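Uncharacterized HTH-type transcriptional regulator SAR2349 (Staphylococcus aureus, PDB 4EM2) probably binds DNA as a transcriptional regulator of the MarR family, and is captured here with several molecules of salicylate bound. Local coordinates at residues L99-L102 and I103-L107; N151-Q154 and D155-Q158; E159-N162 and V163-I167. All blocks are in the same frame, centred on the assembly; numbering follows the deposited sequence.

Interaction 1: residues L99-L102 and I103-L107; sequences LKAL and IENDL. With SAL (2-hydroxybenzoic acid), chain D.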
ATOM      1  N   LEU A  99      -3.933 -12.382   2.984  1.00 32.73           N
ATOM      2  CA  LEU A  99      -4.665 -12.845   1.797  1.00 33.57           C
ATOM      3  C   LEU A  99      -5.860 -13.628   2.233  1.00 33.47           C
ATOM      4  O   LEU A  99      -6.964 -13.488   1.678  1.00 33.14           O
ATOM      5  CB  LEU A  99      -3.805 -13.743   0.929  1.00 34.68           C
ATOM      6  CG  LEU A  99      -2.911 -12.988  -0.050  1.00 36.65           C
ATOM      7  CD1 LEU A  99      -1.853 -13.979  -0.549  1.00 38.81           C
ATOM      8  CD2 LEU A  99      -3.714 -12.368  -1.247  1.00 31.93           C
ATOM      9  N   LYS A 100      -5.651 -14.470   3.239  1.00 33.53           N
ATOM     10  CA  LYS A 100      -6.732 -15.276   3.743  1.00 33.27           C
ATOM     11  C   LYS A 100      -7.889 -14.378   4.156  1.00 32.13           C
ATOM     12  O   LYS A 100      -9.046 -14.705   3.936  1.00 32.75           O
ATOM     13  CB  LYS A 100      -6.280 -16.115   4.942  1.00 36.59           C
ATOM     14  CG  LYS A 100      -5.376 -17.294   4.609  1.00 41.49           C
ATOM     15  CD  LYS A 100      -5.288 -18.273   5.819  1.00 45.26           C
ATOM     16  CE  LYS A 100      -6.712 -18.782   6.153  1.00 48.57           C
ATOM     17  NZ  LYS A 100      -7.123 -18.682   7.586  1.00 49.01           N
ATOM     18  N   ALA A 101      -7.596 -13.237   4.774  1.00 31.10           N
ATOM     19  CA  ALA A 101      -8.686 -12.342   5.162  1.00 28.73           C
ATOM     20  C   ALA A 101      -9.297 -11.710   3.903  1.00 27.59           C
ATOM     21  O   ALA A 101     -10.508 -11.597   3.779  1.00 27.15           O
ATOM     22  CB  ALA A 101      -8.184 -11.273   6.101  1.00 30.26           C
ATOM     23  N   LEU A 102      -8.471 -11.279   2.959  1.00 28.82           N
ATOM     24  CA  LEU A 102      -9.008 -10.706   1.699  1.00 27.07           C
ATOM     25  C   LEU A 102      -9.991 -11.710   1.006  1.00 29.24           C
ATOM     26  O   LEU A 102     -11.093 -11.310   0.558  1.00 29.73           O
ATOM     27  CB  LEU A 102      -7.871 -10.387   0.761  1.00 22.92           C
ATOM     28  CG  LEU A 102      -7.058  -9.144   1.248  1.00 22.85           C
ATOM     29  CD1 LEU A 102      -5.822  -8.964   0.364  1.00 20.47           C
ATOM     30  CD2 LEU A 102      -8.005  -7.907   1.227  1.00 20.19           C
ATOM     31  N   ILE A 103      -9.606 -12.991   0.968  1.00 29.84           N
ATOM     32  CA  ILE A 103     -10.427 -14.046   0.343  1.00 31.81           C
ATOM     33  C   ILE A 103     -11.692 -14.175   1.127  1.00 33.59           C
ATOM     34  O   ILE A 103     -12.779 -14.141   0.553  1.00 34.55           O
ATOM     35  CB  ILE A 103      -9.725 -15.438   0.349  1.00 33.09           C
ATOM     36  CG1 ILE A 103      -8.519 -15.422  -0.583  1.00 33.03           C
ATOM     37  CG2 ILE A 103     -10.693 -16.543  -0.206  1.00 32.39           C
ATOM     38  CD1 ILE A 103      -7.484 -16.561  -0.252  1.00 34.21           C
ATOM     39  N   GLU A 104     -11.553 -14.266   2.451  1.00 34.83           N
ATOM     40  CA  GLU A 104     -12.710 -14.412   3.319  1.00 36.59           C
ATOM     41  C   GLU A 104     -13.663 -13.236   3.205  1.00 37.13           C
ATOM     42  O   GLU A 104     -14.891 -13.369   3.382  1.00 36.78           O
ATOM     43  CB  GLU A 104     -12.249 -14.570   4.765  1.00 41.91           C
ATOM     44  CG  GLU A 104     -13.404 -14.556   5.798  1.00 47.78           C
ATOM     45  CD  GLU A 104     -14.426 -15.689   5.579  1.00 51.94           C
ATOM     46  OE1 GLU A 104     -14.016 -16.876   5.376  1.00 54.91           O
ATOM     47  OE2 GLU A 104     -15.643 -15.390   5.624  1.00 54.17           O
ATOM     48  N   ASN A 105     -13.114 -12.062   2.912  1.00 35.01           N
ATOM     49  CA  ASN A 105     -13.962 -10.905   2.748  1.00 34.22           C
ATOM     50  C   ASN A 105     -14.502 -10.777   1.320  1.00 32.11           C
ATOM     51  O   ASN A 105     -15.105  -9.750   0.997  1.00 26.28           O
ATOM     52  CB  ASN A 105     -13.193  -9.621   3.097  1.00 40.18           C
ATOM     53  CG  ASN A 105     -12.803  -9.568   4.536  1.00 45.93           C
ATOM     54  OD1 ASN A 105     -13.611  -9.877   5.406  1.00 50.64           O
ATOM     55  ND2 ASN A 105     -11.560  -9.180   4.810  1.00 50.32           N
ATOM     56  N   ASP A 106     -14.253 -11.774   0.452  1.00 32.22           N
ATOM     57  CA  ASP A 106     -14.788 -11.667  -0.923  1.00 31.15           C
ATOM     58  C   ASP A 106     -14.160 -10.511  -1.757  1.00 28.79           C
ATOM     59  O   ASP A 106     -14.799  -9.927  -2.653  1.00 26.47           O
ATOM     60  CB  ASP A 106     -16.300 -11.466  -0.800  1.00 34.23           C
ATOM     61  CG  ASP A 106     -17.057 -11.671  -2.127  1.00 40.31           C
ATOM     62  OD1 ASP A 106     -16.539 -12.374  -3.029  1.00 41.44           O
ATOM     63  OD2 ASP A 106     -18.201 -11.138  -2.236  1.00 42.38           O
ATOM     64  N   LEU A 107     -12.910 -10.173  -1.464  1.00 26.75           N
ATOM     65  CA  LEU A 107     -12.236  -9.082  -2.184  1.00 26.13           C
ATOM     66  C   LEU A 107     -11.296  -9.614  -3.262  1.00 25.59           C
ATOM     67  O   LEU A 107     -10.924  -8.885  -4.183  1.00 22.31           O
ATOM     68  CB  LEU A 107     -11.436  -8.211  -1.190  1.00 23.92           C
ATOM     69  CG  LEU A 107     -12.364  -7.489  -0.204  1.00 22.45           C
ATOM     70  CD1 LEU A 107     -11.522  -6.773   0.871  1.00 23.43           C
ATOM     71  CD2 LEU A 107     -13.229  -6.501  -0.961  1.00 22.26           C
TER
HETATM   72  C1' SAL D 503      -6.458 -19.802   0.504  1.00 61.24           C
HETATM   73  O1' SAL D 503      -6.629 -19.834   1.715  1.00 62.03           O
HETATM   74  O2' SAL D 503      -7.433 -20.278  -0.317  1.00 63.63           O
HETATM   75  C1  SAL D 503      -5.202 -19.218  -0.067  1.00 60.03           C
HETATM   76  C2  SAL D 503      -4.119 -18.837   0.782  1.00 60.21           C
HETATM   77  C3  SAL D 503      -2.941 -18.274   0.211  1.00 59.51           C
HETATM   78  C4  SAL D 503      -2.842 -18.094  -1.184  1.00 57.86           C
HETATM   79  C5  SAL D 503      -3.903 -18.472  -2.015  1.00 57.06           C
HETATM   80  C6  SAL D 503      -5.071 -19.029  -1.474  1.00 57.76           C
HETATM   81  O2  SAL D 503      -4.221 -19.009   2.129  1.00 62.25           O

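Interaction 2: residues N151-Q154 and D155-Q158; sequences NISQ and DQMQ. With SO4 (sulfate ion), chain G.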
ATOM      1  N   ASN A 151       2.367  25.768   0.388  1.00 48.75           N
ATOM      2  CA  ASN A 151       2.933  26.622  -0.654  1.00 51.18           C
ATOM      3  C   ASN A 151       3.759  25.806  -1.622  1.00 51.42           C
ATOM      4  O   ASN A 151       4.508  26.365  -2.428  1.00 52.24           O
ATOM      5  CB  ASN A 151       3.804  27.737  -0.041  1.00 52.94           C
ATOM      6  CG  ASN A 151       2.985  28.724   0.808  1.00 55.78           C
ATOM      7  OD1 ASN A 151       1.901  29.169   0.388  1.00 58.58           O
ATOM      8  ND2 ASN A 151       3.495  29.074   1.996  1.00 55.89           N
ATOM      9  N   ILE A 152       3.618  24.484  -1.560  1.00 50.46           N
ATOM     10  CA  ILE A 152       4.391  23.638  -2.441  1.00 49.89           C
ATOM     11  C   ILE A 152       3.995  23.750  -3.907  1.00 50.18           C
ATOM     12  O   ILE A 152       2.830  23.697  -4.266  1.00 50.19           O
ATOM     13  CB  ILE A 152       4.318  22.171  -2.000  1.00 49.64           C
ATOM     14  CG1 ILE A 152       4.939  22.034  -0.620  1.00 50.27           C
ATOM     15  CG2 ILE A 152       5.046  21.285  -2.986  1.00 47.84           C
ATOM     16  CD1 ILE A 152       4.400  20.846   0.164  1.00 51.09           C
ATOM     17  N   SER A 153       5.002  23.891  -4.748  1.00 50.87           N
ATOM     18  CA  SER A 153       4.802  24.024  -6.166  1.00 52.53           C
ATOM     19  C   SER A 153       4.992  22.683  -6.866  1.00 53.68           C
ATOM     20  O   SER A 153       5.533  21.728  -6.298  1.00 52.84           O
ATOM     21  CB  SER A 153       5.805  25.012  -6.733  1.00 53.51           C
ATOM     22  OG  SER A 153       7.058  24.370  -6.915  1.00 55.62           O
ATOM     23  N   GLN A 154       4.551  22.631  -8.114  1.00 53.38           N
ATOM     24  CA  GLN A 154       4.668  21.434  -8.901  1.00 54.31           C
ATOM     25  C   GLN A 154       6.136  21.116  -9.041  1.00 54.31           C
ATOM     26  O   GLN A 154       6.536  19.955  -9.042  1.00 52.95           O
ATOM     27  CB  GLN A 154       4.066  21.660 -10.283  1.00 56.40           C
ATOM     28  CG  GLN A 154       2.605  22.066 -10.275  1.00 58.75           C
ATOM     29  CD  GLN A 154       1.689  20.935  -9.874  1.00 60.76           C
ATOM     30  OE1 GLN A 154       1.405  20.039 -10.681  1.00 62.63           O
ATOM     31  NE2 GLN A 154       1.222  20.959  -8.617  1.00 60.65           N
ATOM     32  N   ASP A 155       6.941  22.163  -9.170  1.00 54.32           N
ATOM     33  CA  ASP A 155       8.373  21.989  -9.323  1.00 54.05           C
ATOM     34  C   ASP A 155       8.967  21.419  -8.041  1.00 52.17           C
ATOM     35  O   ASP A 155       9.759  20.468  -8.080  1.00 49.87           O
ATOM     36  CB  ASP A 155       9.042  23.321  -9.690  1.00 57.62           C
ATOM     37  CG  ASP A 155       9.003  23.598 -11.197  1.00 61.41           C
ATOM     38  OD1 ASP A 155       9.423  22.709 -11.983  1.00 63.69           O
ATOM     39  OD2 ASP A 155       8.554  24.696 -11.601  1.00 62.92           O
ATOM     40  N   GLN A 156       8.572  21.992  -6.911  1.00 50.33           N
ATOM     41  CA  GLN A 156       9.056  21.494  -5.640  1.00 49.79           C
ATOM     42  C   GLN A 156       8.662  20.019  -5.482  1.00 48.82           C
ATOM     43  O   GLN A 156       9.446  19.224  -4.951  1.00 49.51           O
ATOM     44  CB  GLN A 156       8.495  22.310  -4.503  1.00 50.81           C
ATOM     45  CG  GLN A 156       9.127  23.668  -4.349  1.00 51.80           C
ATOM     46  CD  GLN A 156       8.350  24.490  -3.337  1.00 52.94           C
ATOM     47  OE1 GLN A 156       7.148  24.622  -3.463  1.00 53.80           O
ATOM     48  NE2 GLN A 156       9.029  25.034  -2.329  1.00 53.61           N
ATOM     49  N   MET A 157       7.477  19.641  -5.968  1.00 46.92           N
ATOM     50  CA  MET A 157       7.053  18.254  -5.873  1.00 45.76           C
ATOM     51  C   MET A 157       7.940  17.310  -6.713  1.00 46.09           C
ATOM     52  O   MET A 157       8.311  16.234  -6.230  1.00 43.90           O
ATOM     53  CB  MET A 157       5.586  18.085  -6.289  1.00 45.14           C
ATOM     54  CG  MET A 157       4.587  18.646  -5.283  1.00 45.42           C
ATOM     55  SD  MET A 157       2.910  17.917  -5.468  1.00 42.59           S
ATOM     56  CE  MET A 157       2.274  19.048  -6.723  1.00 43.08           C
ATOM     57  N   GLN A 158       8.306  17.700  -7.947  1.00 44.96           N
ATOM     58  CA  GLN A 158       9.133  16.804  -8.775  1.00 45.20           C
ATOM     59  C   GLN A 158      10.558  16.743  -8.266  1.00 44.54           C
ATOM     60  O   GLN A 158      11.173  15.701  -8.315  1.00 44.19           O
ATOM     61  CB  GLN A 158       9.131  17.204 -10.264  1.00 46.50           C
ATOM     62  CG  GLN A 158       9.922  16.250 -11.162  1.00 47.57           C
ATOM     63  CD  GLN A 158       9.212  14.938 -11.457  1.00 49.04           C
ATOM     64  OE1 GLN A 158       8.093  14.931 -11.974  1.00 49.51           O
ATOM     65  NE2 GLN A 158       9.872  13.809 -11.151  1.00 49.35           N
TER
HETATM   66  S   SO4 G 506       2.122  25.545  -8.746  1.00 94.89           S
HETATM   67  O1  SO4 G 506       0.774  24.798  -8.791  1.00 94.16           O
HETATM   68  O2  SO4 G 506       2.002  26.901  -9.410  1.00 95.07           O
HETATM   69  O3  SO4 G 506       3.194  24.758  -9.451  1.00 94.42           O
HETATM   70  O4  SO4 G 506       2.454  25.839  -7.280  1.00 94.54           O

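Interaction 3: residues E159-N162 and V163-I167; sequences ETIN and VMNQI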
ATOM      1  N   GLU A 159      11.077  17.869  -7.785  1.00 44.98           N
ATOM      2  CA  GLU A 159      12.422  17.899  -7.212  1.00 45.93           C
ATOM      3  C   GLU A 159      12.452  16.933  -6.006  1.00 42.42           C
ATOM      4  O   GLU A 159      13.391  16.184  -5.854  1.00 42.92           O
ATOM      5  CB  GLU A 159      12.796  19.308  -6.696  1.00 49.48           C
ATOM      6  CG  GLU A 159      12.749  20.412  -7.747  1.00 57.57           C
ATOM      7  CD  GLU A 159      13.719  20.165  -8.891  1.00 62.55           C
ATOM      8  OE1 GLU A 159      13.968  18.980  -9.260  1.00 65.79           O
ATOM      9  OE2 GLU A 159      14.237  21.172  -9.445  1.00 66.60           O
ATOM     10  N   THR A 160      11.436  16.991  -5.148  1.00 39.74           N
ATOM     11  CA  THR A 160      11.370  16.109  -3.967  1.00 37.32           C
ATOM     12  C   THR A 160      11.367  14.677  -4.428  1.00 36.39           C
ATOM     13  O   THR A 160      12.130  13.859  -3.909  1.00 36.03           O
ATOM     14  CB  THR A 160      10.110  16.337  -3.164  1.00 36.74           C
ATOM     15  OG1 THR A 160      10.081  17.691  -2.753  1.00 34.78           O
ATOM     16  CG2 THR A 160      10.079  15.418  -1.899  1.00 36.90           C
ATOM     17  N   ILE A 161      10.507  14.379  -5.407  1.00 36.26           N
ATOM     18  CA  ILE A 161      10.412  13.031  -5.963  1.00 37.02           C
ATOM     19  C   ILE A 161      11.800  12.578  -6.380  1.00 39.68           C
ATOM     20  O   ILE A 161      12.236  11.450  -6.066  1.00 38.39           O
ATOM     21  CB  ILE A 161       9.513  13.010  -7.188  1.00 38.37           C
ATOM     22  CG1 ILE A 161       8.054  13.209  -6.759  1.00 38.25           C
ATOM     23  CG2 ILE A 161       9.716  11.732  -7.992  1.00 37.35           C
ATOM     24  CD1 ILE A 161       7.093  13.332  -7.955  1.00 39.88           C
ATOM     25  N   ASN A 162      12.509  13.479  -7.077  1.00 41.20           N
ATOM     26  CA  ASN A 162      13.863  13.181  -7.574  1.00 42.37           C
ATOM     27  C   ASN A 162      14.834  12.787  -6.486  1.00 40.66           C
ATOM     28  O   ASN A 162      15.584  11.833  -6.635  1.00 42.16           O
ATOM     29  CB  ASN A 162      14.407  14.373  -8.367  1.00 43.77           C
ATOM     30  CG  ASN A 162      13.631  14.596  -9.623  1.00 46.12           C
ATOM     31  OD1 ASN A 162      13.110  13.637 -10.214  1.00 47.94           O
ATOM     32  ND2 ASN A 162      13.541  15.856 -10.060  1.00 48.55           N
ATOM     33  N   VAL A 163      14.812  13.528  -5.395  1.00 40.24           N
ATOM     34  CA  VAL A 163      15.660  13.229  -4.250  1.00 39.88           C
ATOM     35  C   VAL A 163      15.245  11.911  -3.600  1.00 39.89           C
ATOM     36  O   VAL A 163      16.076  11.040  -3.387  1.00 41.60           O
ATOM     37  CB  VAL A 163      15.570  14.359  -3.191  1.00 39.22           C
ATOM     38  CG1 VAL A 163      16.355  13.994  -1.967  1.00 38.31           C
ATOM     39  CG2 VAL A 163      16.148  15.654  -3.778  1.00 39.92           C
ATOM     40  N   MET A 164      13.950  11.757  -3.290  1.00 38.99           N
ATOM     41  CA  MET A 164      13.486  10.561  -2.629  1.00 36.38           C
ATOM     42  C   MET A 164      13.859   9.292  -3.380  1.00 38.05           C
ATOM     43  O   MET A 164      14.324   8.326  -2.767  1.00 38.05           O
ATOM     44  CB  MET A 164      11.956  10.627  -2.384  1.00 35.09           C
ATOM     45  CG  MET A 164      11.513  11.733  -1.427  1.00 29.85           C
ATOM     46  SD  MET A 164      12.314  11.853   0.237  1.00 32.56           S
ATOM     47  CE  MET A 164      12.203  10.294   0.617  1.00 30.80           C
ATOM     48  N   ASN A 165      13.662   9.270  -4.702  1.00 37.87           N
ATOM     49  CA  ASN A 165      14.002   8.083  -5.485  1.00 37.93           C
ATOM     50  C   ASN A 165      15.497   7.757  -5.397  1.00 37.21           C
ATOM     51  O   ASN A 165      15.879   6.596  -5.424  1.00 35.18           O
ATOM     52  CB  ASN A 165      13.590   8.258  -6.953  1.00 40.17           C
ATOM     53  CG  ASN A 165      12.098   8.341  -7.111  1.00 43.34           C
ATOM     54  OD1 ASN A 165      11.356   7.880  -6.237  1.00 43.31           O
ATOM     55  ND2 ASN A 165      11.635   8.917  -8.225  1.00 43.14           N
ATOM     56  N   GLN A 166      16.340   8.783  -5.269  1.00 37.62           N
ATOM     57  CA  GLN A 166      17.764   8.515  -5.130  1.00 39.29           C
ATOM     58  C   GLN A 166      17.949   7.729  -3.826  1.00 38.36           C
ATOM     59  O   GLN A 166      18.587   6.670  -3.832  1.00 38.90           O
ATOM     60  CB  GLN A 166      18.551   9.810  -5.096  1.00 39.33           C
ATOM     61  CG  GLN A 166      18.604  10.480  -6.478  1.00 42.64           C
ATOM     62  CD  GLN A 166      19.655  11.546  -6.526  1.00 43.15           C
ATOM     63  OE1 GLN A 166      20.854  11.248  -6.589  1.00 45.98           O
ATOM     64  NE2 GLN A 166      19.228  12.796  -6.451  1.00 42.37           N
ATOM     65  N   ILE A 167      17.337   8.209  -2.734  1.00 37.64           N
ATOM     66  CA  ILE A 167      17.457   7.519  -1.427  1.00 38.22           C
ATOM     67  C   ILE A 167      16.922   6.103  -1.546  1.00 39.55           C
ATOM     68  O   ILE A 167      17.571   5.121  -1.151  1.00 39.97           O
ATOM     69  CB  ILE A 167      16.693   8.257  -0.314  1.00 36.70           C
ATOM     70  CG1 ILE A 167      17.239   9.681  -0.168  1.00 35.60           C
ATOM     71  CG2 ILE A 167      16.813   7.502   1.035  1.00 34.51           C
ATOM     72  CD1 ILE A 167      18.613   9.822   0.474  1.00 36.52           C
TER
HETATM   73  O   HOH W   1      12.880  11.107 -10.373  1.00 55.08           O

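Interaction 1: residues L99-L102 and I103-L107
Leu-99 O receives Ile-103 N in the last regular turns of helix 92-104, and the backbone then closes in a Schellman motif, with Leu-107 N reaching back to Leu-102 O (2.9 Å) and Asp-106 N to Ile-103 O. Asp-106, at the C-prime position, makes this possible by taking a positive phi of 66°. In the winged helix-turn-helix layout of MarR proteins this is probably the DNA-recognition helix, and the Schellman turn leads into the first wing strand, 108-110. The side chains follow the rule for such endings: the residues joined by the wider-spanning bond, Leu-107 N to Leu-102 O, also meet through apolar groups. CD1 of Leu-107 touches CD2 of Leu-102 at 3.7 Å, the two side chains crossing at about a right angle. Leu-102 also packs on Ile-69 and Ile-108, while Leu-107 lies against Leu-131 of helix 126-148. Asn-105 folds its amide back beside its own backbone N (chi1 -65°), which brings ND2 to 2.8 Å from Ala-101 O at an angle too poor for a hydrogen bond; that oxygen is instead taken by Asn-105 N.

Salicylate lies beside the last turn, in a pocket completed by Arg-96, Val-110, Lys-117 and Leu-122. Ile-103 CD1 is 3.5 Å from SAL C1, and Lys-100 CG is 3.2 Å from the ligand hydroxyl O2. These two residues thus meet salicylate through carbon atoms: Lys-100 NZ, 6.0 Å from SAL O1', is too far for a direct salt bridge, and any influence on the carboxylate could only be weak and long-range.

Interaction 2: residues N151-Q154 and D155-Q158
Ser-153 and Gln-156 face each other across the first turn of helix 154-174 and exchange bonds in both directions, a worked example of the capping box. The serine hydroxyl sits between its backbone N and carbonyl carbon (chi1 80°), where OG accepts from Gln-156 N at 2.8 Å along an almost straight line of 169°. In return the glutamine side chain runs back, extended beyond CG, and its OE1 takes Ser-153 N at 2.6 Å, with the donor lying in the plane of the amide carbonyl. The residue before the N-cap, Ile-152, meets Met-157 in the fourth position of the helix, as in a hydrophobic staple; the two side chains cross at about a right angle, methyl CG2 of the isoleucine touching CG of the methionine at 3.5 Å.

A sulfate ion, probably from the crystallisation liquor, sits at the helix start and appears to accept from Gln-154 N through its O3, though the position of that oxygen is less sure. The box supplies acceptors to two amides, one at the N-cap and one in the first turn, whose N-H groups have no preceding helical carbonyl to use. An anion gathered at the same end is consistent with the partial positive charge expected there.

Interaction 3: residues E159-N162 and V163-I167
Thr-160 pairs with Met-164, and Ile-161 with Asn-165, along the surface of the regular alpha-helix 154-174, illustrating how residues four apart share one face. In MarR-type regulators the N- and C-terminal helices generally build the dimerisation region, usually between subunits; here the packing on helix 34-43 is within one chain, with Val-163 and Ile-167 on Phe-38 and Met-164 on Phe-42.

The backbone bonds come first. Met-164 N meets Thr-160 O at 2.8 Å and is practically linear (178°), and Asn-165 N meets Ile-161 O at 2.9 Å. The next bond, from Gln-166 N to Asn-162 O, is weak at 3.4 Å, with CG of Gln-166 crowding in beside the same oxygen; the series resumes with Ile-167 N to Val-163 O.

Next are side-by-side van der Waals contacts. Thr-160 and Met-164 point the same way, with CG2 of the threonine 4.0 Å from CG of the methionine. The threonine presents this methyl because CG2 lies anti to its own N; its hydroxyl sits on the other branch and bonds to Gln-156 O, one turn back. Ile-161 and Asn-165 are paired in the same fashion, methyl CG2 lying 3.4 Å from the amide ND2.

The polar side-chain contacts centre on Asn-162, whose amide is used at both ends. Its ND2 gives a hydrogen bond to Glu-159 OE1 at 3.3 Å, the carboxylate oxygen lying close to the amide plane and being approached almost along its C-O bond. OD1 accepts weakly from Gln-158 NE2. It also accepts from a water at 2.5 Å, shorter than usual, which makes the water's place less certain; that water takes a weak bond from Asn-165 ND2 at 3.3 Å.

Taken together, the three contacts show helices at an end, a beginning and a middle. Interaction 1 closes helix 92-104, whereas interactions 2 and 3 adjoin on helix 154-174, at its start and along its course. Interaction 1 is partly buried, with leucines set into the probable DNA-binding region and a ligand on its flank; the other two lie on the surface, on the opposite side of the chain's centre, with centres about 35 to 39 Å from that of interaction 1. Chemistry follows place: apolar closure at the C-terminal end of helix 92-104, side-chain acceptors for amides at 151-158, and an amide, carboxylate and water network at 159-167.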